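Local coordinates for protein putative endo-1,4-beta-xylanase (Bacteroides thetaiotaomicron VPI-5482, PDB 5MSX) that probably hydrolyses O-glycosidic bonds as a family 43 glycoside hydrolase, consistent with arabinofuranosidase action on plant pectin, at residues 89-95 and 106-112. Numbering follows the deposited sequence.
Sequences EKYWAPS and IYPTING
N111 and E89 each hold CG anti to the carbonyl carbon (chi1 -57° in N111), and a bend at chi2 of E89 brings its carboxylate to the amide. ND2 of N111 gives E89 OE1 a bond of 3.0 Å onto the anti lone pair, the two planes 84° apart, while N111 OD1 takes the backbone N of K90 at 3.0 Å. Replacing N111 by an alanine removes both arms of this clasp, which would probably leave the K90 N-H without its acceptor and the E89 carboxylate free to turn. A side chain can thus continue strand pairing past its end, for N111 N itself reaches K90 O at 2.9 Å; next, W92 and T109 form an antiparallel hydrogen-bonded pair. On one face the Y91 ring rests against P108 and I110, its CZ 3.4 Å from P108 CB; on the other, W92 CB packs 4.0 Å from T109 CB. Strand bonding then stops, although P94 CA lies 3.8 Å from P108 CA; a water bridges A93 O, Y107 O and T109 OG1, and S95 OG accepts Y107 N. Within the family's five-bladed beta-propeller, strand 109-110 also pairs with 113-119, W92 and P94 lean on strand 45-52, and A93 touches D154, the predicted pKa modulator.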
loop_
_atom_site.group_PDB
_atom_site.type_symbol
_atom_site.label_atom_id
_atom_site.label_comp_id
_atom_site.label_asym_id
_atom_site.label_seq_id
_atom_site.Cartn_x
_atom_site.Cartn_y
_atom_site.Cartn_z
ATOM N N GLU C 89 8.275 -27.167 4.990
ATOM C CA GLU C 89 8.100 -26.814 6.384
ATOM C C GLU C 89 6.769 -27.365 6.817
ATOM O O GLU C 89 5.960 -27.716 5.974
ATOM C CB GLU C 89 8.118 -25.284 6.567
ATOM C CG GLU C 89 9.290 -24.591 5.874
ATOM C CD GLU C 89 10.626 -25.220 6.220
ATOM O OE1 GLU C 89 10.915 -25.351 7.426
ATOM O OE2 GLU C 89 11.368 -25.585 5.284
ATOM N N LYS C 90 6.552 -27.418 8.128
ATOM C CA LYS C 90 5.238 -27.714 8.683
ATOM C C LYS C 90 4.343 -26.477 8.540
ATOM O O LYS C 90 4.676 -25.416 9.018
ATOM C CB LYS C 90 5.380 -28.095 10.134
ATOM C CG LYS C 90 4.143 -28.745 10.733
ATOM C CD LYS C 90 4.430 -29.187 12.153
ATOM C CE LYS C 90 4.568 -28.020 13.105
ATOM N NZ LYS C 90 4.521 -28.529 14.503
ATOM N N TYR C 91 3.214 -26.639 7.867
ATOM C CA TYR C 91 2.435 -25.541 7.319
ATOM C C TYR C 91 0.983 -25.687 7.788
ATOM O O TYR C 91 0.324 -26.632 7.410
ATOM C CB TYR C 91 2.511 -25.609 5.799
ATOM C CG TYR C 91 1.971 -24.384 5.128
ATOM C CD1 TYR C 91 2.794 -23.294 4.868
ATOM C CD2 TYR C 91 0.625 -24.301 4.751
ATOM C CE1 TYR C 91 2.306 -22.159 4.239
ATOM C CE2 TYR C 91 0.127 -23.152 4.128
ATOM C CZ TYR C 91 0.981 -22.089 3.874
ATOM O OH TYR C 91 0.541 -20.949 3.250
ATOM N N TRP C 92 0.543 -24.780 8.635
ATOM C CA TRP C 92 -0.754 -24.788 9.239
ATOM C C TRP C 92 -1.548 -23.525 8.978
ATOM O O TRP C 92 -1.008 -22.396 9.041
ATOM C CB TRP C 92 -0.621 -24.843 10.761
ATOM C CG TRP C 92 -0.117 -26.121 11.313
ATOM C CD1 TRP C 92 -0.008 -27.318 10.677
ATOM C CD2 TRP C 92 0.296 -26.332 12.651
ATOM N NE1 TRP C 92 0.465 -28.250 11.532
ATOM C CE2 TRP C 92 0.654 -27.675 12.760
ATOM C CE3 TRP C 92 0.383 -25.502 13.777
ATOM C CZ2 TRP C 92 1.130 -28.232 13.956
ATOM C CZ3 TRP C 92 0.863 -26.031 14.962
ATOM C CH2 TRP C 92 1.231 -27.393 15.051
ATOM N N ALA C 93 -2.840 -23.744 8.767
ATOM C CA ALA C 93 -3.874 -22.769 9.035
ATOM C C ALA C 93 -3.632 -21.395 8.347
ATOM O O ALA C 93 -3.618 -20.361 8.984
ATOM C CB ALA C 93 -4.058 -22.642 10.537
ATOM N N PRO C 94 -3.427 -21.407 7.039
ATOM C CA PRO C 94 -3.301 -20.142 6.320
ATOM C C PRO C 94 -4.607 -19.356 6.365
ATOM O O PRO C 94 -5.726 -19.947 6.314
ATOM C CB PRO C 94 -3.046 -20.570 4.875
ATOM C CG PRO C 94 -3.687 -21.903 4.774
ATOM C CD PRO C 94 -3.586 -22.544 6.129
ATOM N N SER C 95 -4.449 -18.040 6.399
ATOM C CA SER C 95 -5.565 -17.119 6.277
ATOM C C SER C 95 -6.109 -17.185 4.875
ATOM O O SER C 95 -5.603 -17.919 4.030
ATOM C CB SER C 95 -5.084 -15.698 6.583
ATOM O OG SER C 95 -4.158 -15.273 5.588
ATOM N N ILE C 106 -0.930 -13.400 2.504
ATOM C CA ILE C 106 -1.427 -14.548 3.219
ATOM C C ILE C 106 -0.608 -14.712 4.487
ATOM O O ILE C 106 0.564 -14.325 4.529
ATOM C CB ILE C 106 -1.442 -15.790 2.298
ATOM C CG1 ILE C 106 -2.428 -16.848 2.821
ATOM C CG2 ILE C 106 -0.028 -16.330 2.081
ATOM C CD1 ILE C 106 -2.842 -17.835 1.753
ATOM N N TYR C 107 -1.240 -15.215 5.546
ATOM C CA TYR C 107 -0.639 -15.247 6.867
ATOM C C TYR C 107 -0.710 -16.669 7.505
ATOM O O TYR C 107 -1.519 -16.925 8.402
ATOM C CB TYR C 107 -1.283 -14.203 7.748
ATOM C CG TYR C 107 -1.286 -12.806 7.151
ATOM C CD1 TYR C 107 -2.212 -12.449 6.180
ATOM C CD2 TYR C 107 -0.357 -11.844 7.546
ATOM C CE1 TYR C 107 -2.228 -11.181 5.622
ATOM C CE2 TYR C 107 -0.370 -10.558 6.999
ATOM C CZ TYR C 107 -1.317 -10.240 6.037
ATOM O OH TYR C 107 -1.375 -9.007 5.457
ATOM N N PRO C 108 0.150 -17.585 7.038
ATOM C CA PRO C 108 0.122 -18.957 7.557
ATOM C C PRO C 108 0.934 -19.151 8.823
ATOM O O PRO C 108 1.668 -18.248 9.258
ATOM C CB PRO C 108 0.655 -19.766 6.386
ATOM C CG PRO C 108 1.625 -18.843 5.738
ATOM C CD PRO C 108 1.008 -17.480 5.842
ATOM N N THR C 109 0.752 -20.312 9.456
ATOM C CA THR C 109 1.499 -20.665 10.660
ATOM C C THR C 109 2.543 -21.705 10.274
ATOM O O THR C 109 2.204 -22.835 9.944
ATOM C CB THR C 109 0.562 -21.134 11.754
ATOM O OG1 THR C 109 -0.318 -20.055 12.067
ATOM C CG2 THR C 109 1.311 -21.557 13.026
ATOM N N ILE C 110 3.811 -21.284 10.264
ATOM C CA ILE C 110 4.895 -22.098 9.687
ATOM C C ILE C 110 5.829 -22.496 10.816
ATOM O O ILE C 110 6.337 -21.642 11.555
ATOM C CB ILE C 110 5.602 -21.379 8.521
ATOM C CG1 ILE C 110 4.558 -20.877 7.508
ATOM C CG2 ILE C 110 6.584 -22.313 7.818
ATOM C CD1 ILE C 110 5.094 -20.353 6.179
ATOM N N ASN C 111 5.972 -23.813 10.989
ATOM C CA ASN C 111 6.677 -24.414 12.135
ATOM C C ASN C 111 6.251 -23.803 13.450
ATOM O O ASN C 111 7.083 -23.456 14.270
ATOM C CB ASN C 111 8.198 -24.343 11.929
ATOM C CG ASN C 111 8.620 -25.029 10.650
ATOM O OD1 ASN C 111 8.136 -26.109 10.324
ATOM N ND2 ASN C 111 9.492 -24.398 9.900
ATOM N N GLY C 112 4.933 -23.655 13.632
ATOM C CA GLY C 112 4.359 -23.090 14.865
ATOM C C GLY C 112 4.189 -21.576 14.979
ATOM O O GLY C 112 3.683 -21.081 16.000
HETATM O O HOH W 1 3.198 -24.825 11.524
HETATM O O HOH W 2 -1.984 -18.709 10.550
#